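Local coordinates for protein cellulase (Uncultured bacterium, PDB 3WX5) that hydrolyses internal beta-1,4-glucosidic bonds of cellulose, as an endoglucanase of glycoside hydrolase family 12, at residues A[49-54]-A[60-65]; A[146-151]-A[182-187]; A[162-167]-A[201-206]; A[171-176]-A[207-212]. All blocks are in the same frame, centred on the assembly; numbering follows the deposited sequence.

Interaction 1. Residues A[49-54]-A[60-65]; sequences QCIEIG and FILTRA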
loop_
_atom_site.group_PDB
_atom_site.type_symbol
_atom_site.label_atom_id
_atom_site.label_comp_id
_atom_site.label_asym_id
_atom_site.label_seq_id
_atom_site.Cartn_x
_atom_site.Cartn_y
_atom_site.Cartn_z
ATOM N N GLN A 49 18.174 -3.285 -3.137
ATOM C CA GLN A 49 17.083 -4.110 -2.602
ATOM C C GLN A 49 16.712 -5.182 -3.604
ATOM O O GLN A 49 16.528 -4.888 -4.787
ATOM C CB GLN A 49 15.858 -3.226 -2.323
ATOM C CG GLN A 49 14.652 -3.971 -1.784
ATOM C CD GLN A 49 13.430 -3.045 -1.733
ATOM O OE1 GLN A 49 13.407 -2.080 -0.984
ATOM N NE2 GLN A 49 12.494 -3.263 -2.637
ATOM N N CYS A 50 16.519 -6.400 -3.113
ATOM C CA CYS A 50 15.959 -7.479 -3.922
ATOM C C CYS A 50 14.743 -8.081 -3.247
ATOM O O CYS A 50 14.703 -8.199 -2.032
ATOM C CB CYS A 50 16.986 -8.597 -4.140
ATOM S SG CYS A 50 18.495 -8.002 -4.972
ATOM N N ILE A 51 13.757 -8.476 -4.048
ATOM C CA ILE A 51 12.656 -9.292 -3.532
ATOM C C ILE A 51 12.540 -10.594 -4.316
ATOM O O ILE A 51 12.652 -10.597 -5.554
ATOM C CB ILE A 51 11.299 -8.530 -3.576
ATOM C CG1 ILE A 51 11.002 -7.983 -4.981
ATOM C CG2 ILE A 51 11.334 -7.373 -2.546
ATOM C CD1 ILE A 51 9.647 -7.201 -5.089
ATOM N N GLU A 52 12.208 -11.667 -3.610
ATOM C CA GLU A 52 11.922 -12.936 -4.255
ATOM C C GLU A 52 10.412 -13.120 -4.337
ATOM O O GLU A 52 9.727 -13.095 -3.312
ATOM C CB GLU A 52 12.575 -14.079 -3.469
ATOM C CG GLU A 52 12.224 -15.463 -3.997
ATOM C CD GLU A 52 12.954 -16.563 -3.227
ATOM O OE1 GLU A 52 14.130 -16.799 -3.539
ATOM O OE2 GLU A 52 12.408 -17.083 -2.224
ATOM N N ILE A 53 9.899 -13.200 -5.565
ATOM C CA ILE A 53 8.451 -13.113 -5.844
ATOM C C ILE A 53 7.882 -14.445 -6.330
ATOM O O ILE A 53 8.313 -14.982 -7.366
ATOM C CB ILE A 53 8.130 -12.078 -6.952
ATOM C CG1 ILE A 53 8.823 -10.744 -6.678
ATOM C CG2 ILE A 53 6.608 -11.834 -7.027
ATOM C CD1 ILE A 53 8.692 -9.762 -7.824
ATOM N N GLY A 54 6.840 -14.910 -5.656
ATOM C CA GLY A 54 6.100 -16.088 -6.103
ATOM C C GLY A 54 5.182 -15.684 -7.245
ATOM O O GLY A 54 4.343 -14.802 -7.095
ATOM N N PHE A 60 5.897 -12.305 -1.616
ATOM C CA PHE A 60 7.280 -11.846 -1.817
ATOM C C PHE A 60 8.042 -11.692 -0.515
ATOM O O PHE A 60 7.451 -11.424 0.534
ATOM C CB PHE A 60 7.376 -10.598 -2.727
ATOM C CG PHE A 60 6.812 -9.321 -2.122
ATOM C CD1 PHE A 60 7.585 -8.550 -1.241
ATOM C CD2 PHE A 60 5.547 -8.868 -2.478
ATOM C CE1 PHE A 60 7.083 -7.362 -0.676
ATOM C CE2 PHE A 60 5.032 -7.647 -1.954
ATOM C CZ PHE A 60 5.804 -6.899 -1.044
ATOM N N ILE A 61 9.355 -11.905 -0.569
ATOM C CA ILE A 61 10.173 -11.707 0.628
ATOM C C ILE A 61 11.342 -10.801 0.267
ATOM O O ILE A 61 11.891 -10.903 -0.844
ATOM C CB ILE A 61 10.662 -13.083 1.196
ATOM C CG1 ILE A 61 11.509 -12.894 2.461
ATOM C CG2 ILE A 61 11.468 -13.837 0.140
ATOM C CD1 ILE A 61 11.652 -14.175 3.299
ATOM N N LEU A 62 11.681 -9.870 1.170
ATOM C CA LEU A 62 12.880 -9.019 0.982
ATOM C C LEU A 62 14.110 -9.899 1.246
ATOM O O LEU A 62 14.347 -10.327 2.393
ATOM C CB LEU A 62 12.872 -7.837 1.959
ATOM C CG LEU A 62 12.056 -6.596 1.557
ATOM C CD1 LEU A 62 12.725 -5.798 0.416
ATOM C CD2 LEU A 62 10.622 -6.976 1.189
ATOM N N THR A 63 14.875 -10.171 0.196
ATOM C CA THR A 63 16.091 -10.971 0.344
ATOM C C THR A 63 17.319 -10.097 0.470
ATOM O O THR A 63 18.386 -10.562 0.904
ATOM C CB THR A 63 16.293 -11.960 -0.830
ATOM O OG1 THR A 63 16.381 -11.231 -2.048
ATOM C CG2 THR A 63 15.135 -12.961 -0.904
ATOM N N ARG A 64 17.180 -8.830 0.093
ATOM C CA ARG A 64 18.262 -7.866 0.263
ATOM C C ARG A 64 17.680 -6.480 0.475
ATOM O O ARG A 64 16.813 -6.063 -0.284
ATOM C CB ARG A 64 19.160 -7.864 -0.973
ATOM C CG ARG A 64 20.420 -7.011 -0.843
ATOM C CD ARG A 64 21.217 -7.014 -2.157
ATOM N NE ARG A 64 22.421 -6.189 -2.040
ATOM C CZ ARG A 64 23.358 -6.090 -2.981
ATOM N NH1 ARG A 64 23.262 -6.818 -4.086
ATOM N NH2 ARG A 64 24.414 -5.302 -2.792
ATOM N N ALA A 65 18.112 -5.791 1.533
ATOM C CA ALA A 65 17.681 -4.414 1.727
ATOM C C ALA A 65 18.730 -3.605 2.454
ATOM O O ALA A 65 18.871 -3.704 3.659
ATOM C CB ALA A 65 16.328 -4.363 2.487
#
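A beta hairpin of strands 49-54 and 60-65 carries a classic beta bulge where Cys50 faces both Thr63 and Arg64. Cys50 N donates to Arg64 O at 2.9 Å, and Cys50 O accepts from Thr63 N at 3.0 Å, with weaker bonds from Arg64 N and Thr63 OG1; one carbonyl thus serves both residues of the bulge. Past it the regular pairing resumes: Glu52 N donates to Ile61 O at 2.9 Å, and Ile61 N bonds back to Glu52 O. On the buried face, where apolar side chains suit the sandwich interior, Ile51 and Leu62 run alongside one another, Ile51 CG2 3.6 Å from Leu62 CD1. Gln49 runs out extended, its CG trans to the backbone N (chi1 179°), and this long amide suits its place: CG packs 3.4 Å from Leu62 CD1 while the end reaches Asn40 and His67. An alanine here removes CG and the amide, which would probably leave a gap beside Leu62 CD1 and Asn40 and His67 without their hydrogen-bond partner. The other face is more mixed: Glu52 CB rests 3.8 Å from Ile61 CG2, Cys50 forms its disulfide with Cys23, and Arg64 reaches Glu66. Strand 49-54 lies between 19-22 and 60-65, and 60-65 is in turn paired with 233-243, while Ile51, Ile53, Phe60 and Leu62 pack against Val38, Phe223 and Leu225 of the second sheet.

Interaction 2. Residues A[146-151]-A[182-187]; sequences LNWRGN and AYRRTT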
loop_
_atom_site.group_PDB
_atom_site.type_symbol
_atom_site.label_atom_id
_atom_site.label_comp_id
_atom_site.label_asym_id
_atom_site.label_seq_id
_atom_site.Cartn_x
_atom_site.Cartn_y
_atom_site.Cartn_z
ATOM N N LEU A 146 -0.316 -1.410 9.613
ATOM C CA LEU A 146 -0.689 -2.574 10.420
ATOM C C LEU A 146 0.398 -2.981 11.406
ATOM O O LEU A 146 0.113 -3.569 12.458
ATOM C CB LEU A 146 -1.005 -3.770 9.511
ATOM C CG LEU A 146 -2.134 -3.491 8.511
ATOM C CD1 LEU A 146 -2.247 -4.657 7.556
ATOM C CD2 LEU A 146 -3.483 -3.234 9.247
ATOM N N ASN A 147 1.645 -2.658 11.072
ATOM C CA ASN A 147 2.790 -3.106 11.872
ATOM C C ASN A 147 4.016 -2.263 11.452
ATOM O O ASN A 147 3.971 -1.536 10.462
ATOM C CB ASN A 147 3.035 -4.621 11.634
ATOM C CG ASN A 147 3.591 -5.338 12.863
ATOM O OD1 ASN A 147 3.209 -6.493 13.182
ATOM N ND2 ASN A 147 4.508 -4.681 13.548
ATOM N N TRP A 148 5.042 -2.232 12.286
ATOM C CA TRP A 148 6.181 -1.325 12.057
ATOM C C TRP A 148 7.254 -1.600 13.100
ATOM O O TRP A 148 7.024 -2.338 14.055
ATOM C CB TRP A 148 5.738 0.145 12.177
ATOM C CG TRP A 148 5.222 0.478 13.554
ATOM C CD1 TRP A 148 5.968 0.830 14.661
ATOM C CD2 TRP A 148 3.858 0.476 13.975
ATOM N NE1 TRP A 148 5.141 1.051 15.740
ATOM C CE2 TRP A 148 3.843 0.810 15.354
ATOM C CE3 TRP A 148 2.647 0.175 13.335
ATOM C CZ2 TRP A 148 2.668 0.841 16.100
ATOM C CZ3 TRP A 148 1.476 0.187 14.083
ATOM C CH2 TRP A 148 1.504 0.507 15.463
ATOM N N ARG A 149 8.423 -0.994 12.902
ATOM C CA ARG A 149 9.477 -1.065 13.883
ATOM C C ARG A 149 10.244 0.218 13.821
ATOM O O ARG A 149 10.438 0.754 12.746
ATOM C CB ARG A 149 10.407 -2.235 13.576
ATOM C CG ARG A 149 11.527 -2.359 14.589
ATOM C CD ARG A 149 12.448 -3.534 14.263
ATOM N NE ARG A 149 13.700 -3.439 15.016
ATOM C CZ ARG A 149 13.869 -3.945 16.231
ATOM N NH1 ARG A 149 12.866 -4.607 16.821
ATOM N NH2 ARG A 149 15.048 -3.819 16.843
ATOM N N GLY A 150 10.671 0.723 14.978
ATOM C CA GLY A 150 11.666 1.787 15.007
ATOM C C GLY A 150 11.105 3.178 15.205
ATOM O O GLY A 150 11.780 4.163 14.933
ATOM N N ASN A 151 9.871 3.278 15.700
ATOM C CA ASN A 151 9.250 4.590 15.950
ATOM C C ASN A 151 9.111 5.445 14.707
ATOM O O ASN A 151 9.119 6.667 14.802
ATOM C CB ASN A 151 9.990 5.403 17.053
ATOM C CG ASN A 151 9.071 6.434 17.738
ATOM O OD1 ASN A 151 7.929 6.121 18.068
ATOM N ND2 ASN A 151 9.585 7.630 18.002
ATOM N N ALA A 182 -3.279 8.787 6.781
ATOM C CA ALA A 182 -2.764 7.491 7.245
ATOM C C ALA A 182 -3.567 7.023 8.451
ATOM O O ALA A 182 -3.783 7.791 9.407
ATOM C CB ALA A 182 -1.303 7.605 7.601
ATOM N N TYR A 183 -3.951 5.753 8.439
ATOM C CA TYR A 183 -4.606 5.159 9.605
ATOM C C TYR A 183 -3.618 4.201 10.225
ATOM O O TYR A 183 -3.295 3.192 9.624
ATOM C CB TYR A 183 -5.878 4.396 9.197
ATOM C CG TYR A 183 -6.937 5.327 8.622
ATOM C CD1 TYR A 183 -6.902 5.697 7.274
ATOM C CD2 TYR A 183 -7.916 5.898 9.445
ATOM C CE1 TYR A 183 -7.849 6.598 6.745
ATOM C CE2 TYR A 183 -8.883 6.784 8.921
ATOM C CZ TYR A 183 -8.839 7.121 7.572
ATOM O OH TYR A 183 -9.694 8.078 7.056
ATOM N N ARG A 184 -3.167 4.499 11.439
ATOM C CA ARG A 184 -2.195 3.636 12.088
ATOM C C ARG A 184 -2.929 2.828 13.148
ATOM O O ARG A 184 -3.444 3.405 14.110
ATOM C CB ARG A 184 -1.091 4.481 12.749
ATOM C CG ARG A 184 0.046 3.631 13.316
ATOM C CD ARG A 184 1.058 4.465 14.135
ATOM N NE ARG A 184 2.336 3.766 14.123
ATOM C CZ ARG A 184 3.526 4.367 14.140
ATOM N NH1 ARG A 184 3.602 5.690 14.298
ATOM N NH2 ARG A 184 4.634 3.640 13.996
ATOM N N ARG A 185 -2.849 1.502 13.075
ATOM C CA ARG A 185 -3.630 0.669 14.017
ATOM C C ARG A 185 -3.094 0.942 15.424
ATOM O O ARG A 185 -1.887 1.163 15.583
ATOM C CB ARG A 185 -3.465 -0.817 13.690
ATOM C CG ARG A 185 -4.667 -1.658 14.126
ATOM C CD ARG A 185 -4.471 -3.105 13.667
ATOM N NE ARG A 185 -5.656 -3.939 13.890
ATOM C CZ ARG A 185 -6.003 -4.457 15.060
ATOM N NH1 ARG A 185 -5.247 -4.248 16.146
ATOM N NH2 ARG A 185 -7.057 -5.277 15.120
ATOM N N THR A 186 -3.976 1.003 16.417
ATOM C CA THR A 186 -3.547 1.365 17.786
ATOM C C THR A 186 -2.701 0.256 18.405
ATOM O O THR A 186 -1.911 0.508 19.331
ATOM C CB THR A 186 -4.743 1.693 18.720
ATOM O OG1 THR A 186 -5.641 0.592 18.738
ATOM C CG2 THR A 186 -5.517 2.924 18.216
ATOM N N THR A 187 -2.927 -0.987 17.964
ATOM C CA THR A 187 -1.950 -2.057 18.185
ATOM C C THR A 187 -1.641 -2.819 16.911
ATOM O O THR A 187 -2.521 -3.015 16.069
ATOM C CB THR A 187 -2.408 -3.073 19.271
ATOM O OG1 THR A 187 -3.617 -3.694 18.855
ATOM C CG2 THR A 187 -2.655 -2.355 20.607
#
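Trp148 and Arg184 meet through a cation-pi interaction. Arg184 CZ sits 3.9 Å from the centroid of the five-membered ring of Trp148, 16° off its normal. The guanidinium does not lie flat on the indole: the planes are 69° apart, so the group stands steeply over the face, with Arg184 NH2 leading, 3.2 Å from Trp148 CG, and Arg184 NE behind it, 3.5 Å from Trp148 CE2 over the six-membered ring. The arginine is extended, starting with CG anti to the backbone N (chi1 -174°), which carries the charge this far. An indole suits the place because its broad pi surface can receive a cation. Of hydrogen bonds, Arg184 NH2 donates to Val152 O, which helps hold the group in this orientation, and Arg185 reaches over the loop that follows its strand, its NH1 donating to Thr187 O at 3.0 Å. By van der Waals contact, near the indole plane, Trp148 CH2 comes 3.5 Å from Arg185 O. A serine in place of Trp148 would probably leave the Arg184 charge without its aromatic face and open a gap beside Arg185 O. The pair bridges strands 140-149 and 179-185, a parallel pairing in the otherwise largely antiparallel large sheet of a family 12 jelly roll.

Interaction 3. Residues A[162-167]-A[201-206]; sequences VSLAGA and IDDAVA
Asp203, on the helix 197-206, meets Leu164 and Val162 at the end of strand 157-164, and these three residues make the whole of this small surface contact. The carboxylate of Asp203 is swung off the helix toward the strand by a trans first torsion (chi1 176°). Its methylene does the apolar work: Asp203 CB lies 3.7 Å from Leu164 CD1, the leucine lying across the aspartate. The branched leucine tip also touches Phe200 and Tyr183, so it fills the angle between helix and sheet. Val162 meets the carboxylate rather than the methylene, its CG2 3.6 Å from Asp203 OD1, as the two side chains pass antiparallel. Leu164 also opens a type I' beta turn that leads into strand 167-175, closed by Leu164 N to Ala167 O at 2.9 Å; at the backbone angles of Gly166 a CB would run into the carbonyl O of Ala165. The polar end of Asp203 is satisfied by other partners: OD2 takes a hydrogen bond from Tyr183 OH and a salt bridge from Arg207 NE. An aspartate suits the place because its methylene packs on Leu164 while OD2 is held by donors, and the paired cation would probably favour its charged form. Helix and strand are thus joined by van der Waals contact alone here, with the directional bonds made to neighbouring residues.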
loop_
_atom_site.group_PDB
_atom_site.type_symbol
_atom_site.label_atom_id
_atom_site.label_comp_id
_atom_site.label_asym_id
_atom_site.label_seq_id
_atom_site.Cartn_x
_atom_site.Cartn_y
_atom_site.Cartn_z
ATOM N N VAL A 162 -10.141 6.698 15.722
ATOM C CA VAL A 162 -11.409 6.283 15.113
ATOM C C VAL A 162 -11.579 4.750 15.172
ATOM O O VAL A 162 -10.597 4.024 15.052
ATOM C CB VAL A 162 -11.495 6.832 13.648
ATOM C CG1 VAL A 162 -10.392 6.203 12.769
ATOM C CG2 VAL A 162 -12.870 6.633 13.052
ATOM N N SER A 163 -12.809 4.278 15.428
ATOM C CA SER A 163 -13.151 2.842 15.286
ATOM C C SER A 163 -13.629 2.592 13.859
ATOM O O SER A 163 -14.621 3.204 13.421
ATOM C CB SER A 163 -14.261 2.436 16.250
ATOM O OG SER A 163 -14.543 1.036 16.101
ATOM N N LEU A 164 -12.893 1.755 13.133
ATOM C CA LEU A 164 -13.241 1.405 11.736
ATOM C C LEU A 164 -12.874 -0.035 11.479
ATOM O O LEU A 164 -11.851 -0.510 11.965
ATOM C CB LEU A 164 -12.460 2.283 10.750
ATOM C CG LEU A 164 -12.770 3.788 10.702
ATOM C CD1 LEU A 164 -11.701 4.508 9.824
ATOM C CD2 LEU A 164 -14.213 4.022 10.171
ATOM N N ALA A 165 -13.752 -0.743 10.777
ATOM C CA ALA A 165 -13.415 -2.043 10.171
ATOM C C ALA A 165 -13.057 -3.079 11.227
ATOM O O ALA A 165 -12.295 -4.007 10.952
ATOM C CB ALA A 165 -12.247 -1.895 9.155
ATOM N N GLY A 166 -13.514 -2.860 12.460
ATOM C CA GLY A 166 -13.358 -3.883 13.488
ATOM C C GLY A 166 -12.166 -3.632 14.393
ATOM O O GLY A 166 -11.774 -4.508 15.155
ATOM N N ALA A 167 -11.553 -2.454 14.268
ATOM C CA ALA A 167 -10.390 -2.097 15.079
ATOM C C ALA A 167 -10.341 -0.597 15.271
ATOM O O ALA A 167 -11.262 0.102 14.858
ATOM C CB ALA A 167 -9.099 -2.604 14.416
ATOM N N ILE A 201 -11.926 4.635 3.378
ATOM C CA ILE A 201 -12.299 5.569 2.367
ATOM C C ILE A 201 -13.438 6.495 2.783
ATOM O O ILE A 201 -13.319 7.719 2.665
ATOM C CB ILE A 201 -12.664 4.850 1.046
ATOM C CG1 ILE A 201 -11.449 4.045 0.566
ATOM C CG2 ILE A 201 -13.092 5.883 0.031
ATOM C CD1 ILE A 201 -11.676 3.240 -0.781
ATOM N N ASP A 202 -14.511 5.928 3.341
ATOM C CA ASP A 202 -15.680 6.725 3.712
ATOM C C ASP A 202 -15.350 7.658 4.879
ATOM O O ASP A 202 -15.890 8.755 4.955
ATOM C CB ASP A 202 -16.875 5.820 4.090
ATOM C CG ASP A 202 -17.567 5.204 2.866
ATOM O OD1 ASP A 202 -17.162 5.511 1.720
ATOM O OD2 ASP A 202 -18.454 4.337 3.055
ATOM N N ASP A 203 -14.439 7.240 5.763
ATOM C CA ASP A 203 -14.034 8.125 6.873
ATOM C C ASP A 203 -13.250 9.312 6.316
ATOM O O ASP A 203 -13.479 10.468 6.691
ATOM C CB ASP A 203 -13.202 7.351 7.906
ATOM C CG ASP A 203 -12.678 8.245 9.018
ATOM O OD1 ASP A 203 -13.437 8.528 9.986
ATOM O OD2 ASP A 203 -11.539 8.739 8.884
ATOM N N ALA A 204 -12.310 9.027 5.410
ATOM C CA ALA A 204 -11.556 10.102 4.754
ATOM C C ALA A 204 -12.472 11.069 3.983
ATOM O O ALA A 204 -12.266 12.296 4.022
ATOM C CB ALA A 204 -10.503 9.503 3.810
ATOM N N VAL A 205 -13.490 10.529 3.296
ATOM C CA VAL A 205 -14.465 11.373 2.629
ATOM C C VAL A 205 -15.195 12.249 3.650
ATOM O O VAL A 205 -15.424 13.459 3.419
ATOM C CB VAL A 205 -15.495 10.535 1.837
ATOM C CG1 VAL A 205 -16.717 11.398 1.458
ATOM C CG2 VAL A 205 -14.814 9.928 0.565
ATOM N N ALA A 206 -15.653 11.626 4.728
ATOM C CA ALA A 206 -16.379 12.395 5.761
ATOM C C ALA A 206 -15.535 13.521 6.323
ATOM O O ALA A 206 -16.072 14.593 6.624
ATOM C CB ALA A 206 -16.887 11.493 6.885
#

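Interaction 4. Residues A[171-176]-A[207-212]; sequences VWFADW and RGYISP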
loop_
_atom_site.group_PDB
_atom_site.type_symbol
_atom_site.label_atom_id
_atom_site.label_comp_id
_atom_site.label_asym_id
_atom_site.label_seq_id
_atom_site.Cartn_x
_atom_site.Cartn_y
_atom_site.Cartn_z
ATOM N N VAL A 171 -5.665 8.670 13.212
ATOM C CA VAL A 171 -5.813 9.284 11.897
ATOM C C VAL A 171 -4.780 10.401 11.750
ATOM O O VAL A 171 -4.669 11.261 12.638
ATOM C CB VAL A 171 -7.242 9.856 11.691
ATOM C CG1 VAL A 171 -7.434 10.307 10.273
ATOM C CG2 VAL A 171 -8.316 8.790 12.049
ATOM N N TRP A 172 -3.945 10.299 10.713
ATOM C CA TRP A 172 -2.903 11.310 10.408
ATOM C C TRP A 172 -3.201 11.949 9.080
ATOM O O TRP A 172 -3.674 11.260 8.167
ATOM C CB TRP A 172 -1.536 10.634 10.305
ATOM C CG TRP A 172 -1.069 10.077 11.612
ATOM C CD1 TRP A 172 -1.556 8.974 12.276
ATOM C CD2 TRP A 172 -0.062 10.638 12.438
ATOM N NE1 TRP A 172 -0.892 8.818 13.487
ATOM C CE2 TRP A 172 0.045 9.821 13.592
ATOM C CE3 TRP A 172 0.835 11.712 12.274
ATOM C CZ2 TRP A 172 0.990 10.074 14.598
ATOM C CZ3 TRP A 172 1.738 11.985 13.284
ATOM C CH2 TRP A 172 1.823 11.160 14.429
ATOM N N PHE A 173 -2.944 13.256 8.958
ATOM C CA PHE A 173 -3.283 13.973 7.728
ATOM C C PHE A 173 -2.132 14.898 7.334
ATOM O O PHE A 173 -1.625 15.633 8.182
ATOM C CB PHE A 173 -4.556 14.824 7.920
ATOM C CG PHE A 173 -4.897 15.680 6.721
ATOM C CD1 PHE A 173 -5.168 15.089 5.500
ATOM C CD2 PHE A 173 -4.797 17.062 6.787
ATOM C CE1 PHE A 173 -5.431 15.856 4.376
ATOM C CE2 PHE A 173 -5.061 17.839 5.672
ATOM C CZ PHE A 173 -5.352 17.226 4.457
ATOM N N ALA A 174 -1.717 14.869 6.065
ATOM C CA ALA A 174 -0.866 15.941 5.553
ATOM C C ALA A 174 -1.467 16.539 4.302
ATOM O O ALA A 174 -1.832 15.819 3.376
ATOM C CB ALA A 174 0.553 15.416 5.234
ATOM N N ASP A 175 -1.295 17.847 4.171
ATOM C CA ASP A 175 -1.730 18.549 2.982
ATOM C C ASP A 175 -0.518 18.808 2.061
ATOM O O ASP A 175 0.191 19.809 2.206
ATOM C CB ASP A 175 -2.415 19.853 3.418
ATOM C CG ASP A 175 -2.895 20.668 2.247
ATOM O OD1 ASP A 175 -2.901 20.144 1.110
ATOM O OD2 ASP A 175 -3.251 21.838 2.475
ATOM N N TRP A 176 -0.306 17.902 1.103
ATOM C CA TRP A 176 0.840 17.971 0.216
ATOM C C TRP A 176 0.329 18.249 -1.204
ATOM O O TRP A 176 -0.716 18.857 -1.365
ATOM C CB TRP A 176 1.620 16.645 0.266
ATOM C CG TRP A 176 2.308 16.339 1.604
ATOM C CD1 TRP A 176 2.696 17.229 2.566
ATOM C CD2 TRP A 176 2.708 15.046 2.071
ATOM N NE1 TRP A 176 3.273 16.556 3.631
ATOM C CE2 TRP A 176 3.270 15.215 3.356
ATOM C CE3 TRP A 176 2.528 13.752 1.582
ATOM C CZ2 TRP A 176 3.805 14.151 4.079
ATOM C CZ3 TRP A 176 3.013 12.685 2.319
ATOM C CH2 TRP A 176 3.633 12.892 3.564
ATOM N N ARG A 207 -14.220 13.304 6.430
ATOM C CA ARG A 207 -13.315 14.338 6.956
ATOM C C ARG A 207 -12.996 15.452 5.973
ATOM O O ARG A 207 -12.365 16.442 6.341
ATOM C CB ARG A 207 -12.005 13.725 7.494
ATOM C CG ARG A 207 -12.236 12.776 8.659
ATOM C CD ARG A 207 -10.967 12.126 9.165
ATOM N NE ARG A 207 -11.294 11.112 10.152
ATOM C CZ ARG A 207 -11.590 11.381 11.421
ATOM N NH1 ARG A 207 -11.572 12.631 11.861
ATOM N NH2 ARG A 207 -12.023 10.417 12.216
ATOM N N GLY A 208 -13.391 15.268 4.715
ATOM C CA GLY A 208 -13.095 16.233 3.683
ATOM C C GLY A 208 -11.737 16.021 3.037
ATOM O O GLY A 208 -11.268 16.883 2.304
ATOM N N TYR A 209 -11.113 14.867 3.287
ATOM C CA TYR A 209 -9.763 14.605 2.762
ATOM C C TYR A 209 -9.792 13.958 1.383
ATOM O O TYR A 209 -8.790 13.987 0.661
ATOM C CB TYR A 209 -8.972 13.697 3.715
ATOM C CG TYR A 209 -8.792 14.274 5.123
ATOM C CD1 TYR A 209 -8.682 15.637 5.324
ATOM C CD2 TYR A 209 -8.527 13.434 6.196
ATOM C CE1 TYR A 209 -8.486 16.167 6.625
ATOM C CE2 TYR A 209 -8.315 13.950 7.500
ATOM C CZ TYR A 209 -8.316 15.301 7.692
ATOM O OH TYR A 209 -8.059 15.810 8.953
ATOM N N ILE A 210 -10.865 13.235 1.089
ATOM C CA ILE A 210 -11.007 12.637 -0.235
ATOM C C ILE A 210 -12.326 13.132 -0.810
ATOM O O ILE A 210 -13.356 13.104 -0.138
ATOM C CB ILE A 210 -10.997 11.093 -0.160
ATOM C CG1 ILE A 210 -9.585 10.586 0.210
ATOM C CG2 ILE A 210 -11.408 10.490 -1.511
ATOM C CD1 ILE A 210 -9.480 9.132 0.302
ATOM N N SER A 211 -12.306 13.623 -2.037
ATOM C CA SER A 211 -13.566 13.929 -2.711
ATOM C C SER A 211 -14.213 12.666 -3.262
ATOM O O SER A 211 -13.569 11.892 -3.970
ATOM C CB SER A 211 -13.365 14.931 -3.850
ATOM O OG SER A 211 -14.534 14.997 -4.669
ATOM N N PRO A 212 -15.526 12.491 -3.010
ATOM C CA PRO A 212 -16.182 11.274 -3.500
ATOM C C PRO A 212 -16.269 11.219 -5.031
ATOM O O PRO A 212 -16.564 10.161 -5.594
ATOM C CB PRO A 212 -17.569 11.316 -2.830
ATOM C CG PRO A 212 -17.825 12.758 -2.562
ATOM C CD PRO A 212 -16.459 13.410 -2.336
#
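Arg207, at the C-terminal end of the helix, meets Val171 of strand 167-175 head-on. Its chain is extended from CG to NE, and Arg207 NE comes 3.9 Å from Val171 CG1, while Val171 CG2 lies over one face of the guanidinium, 4.1 Å from Arg207 NH2. A compact branched valine suits this spot, since one methyl can lie over the guanidinium face while the other packs beside NE and CD, the charge being met by Asp203. Gly208 follows with positive phi (86°), a backbone turn in which a CB would collide with the carbonyl before it; it ends the helix in a Schellman motif and sends the chain back toward the sheet. Tyr209 then makes the main contact. With chi1 at -60° its ring is placed to form an offset stack with Phe173, centroids 3.9 Å apart and planes only 4° from parallel. Tyr209 CD1 lies 3.4 Å from Phe173 CE1, and the phenol end extends past the phenyl, Tyr209 OH being 3.8 Å from Phe173 CB. The other face of the Tyr209 ring is met by Arg207 CB, so the tyrosine is sandwiched between its own loop and the strand. Beyond it Ile210 turns to Ala204, Val205 and Ile181 instead. The Schellman-capped end of helix 197-206 and the loop after it thus pack, through the Tyr209-Phe173 stack, on strand 167-175 in the large sheet of this family 12 jelly roll.

From the N terminus, interaction 1 comes first and stands alone: it closes the short turn of a hairpin and belongs to the six-stranded antiparallel sheet, well away from the rest. The other three interleave. Interaction 2 opens at 146-151 and closes at 182-187, and within that span interactions 3 and 4 open, at 162-167 and 171-176. They close later, at 201-206 and 207-212, so interaction 2 crosses both, and 3 and 4 cross each other; none nests inside another. Together they tie the consecutive strands 140-149, 157-164, 167-175 and 179-185 of the mixed sheet to the helix 197-206 and its following loop, with Tyr183 passing from the strand of interaction 2 into the region of interactions 3 and 4.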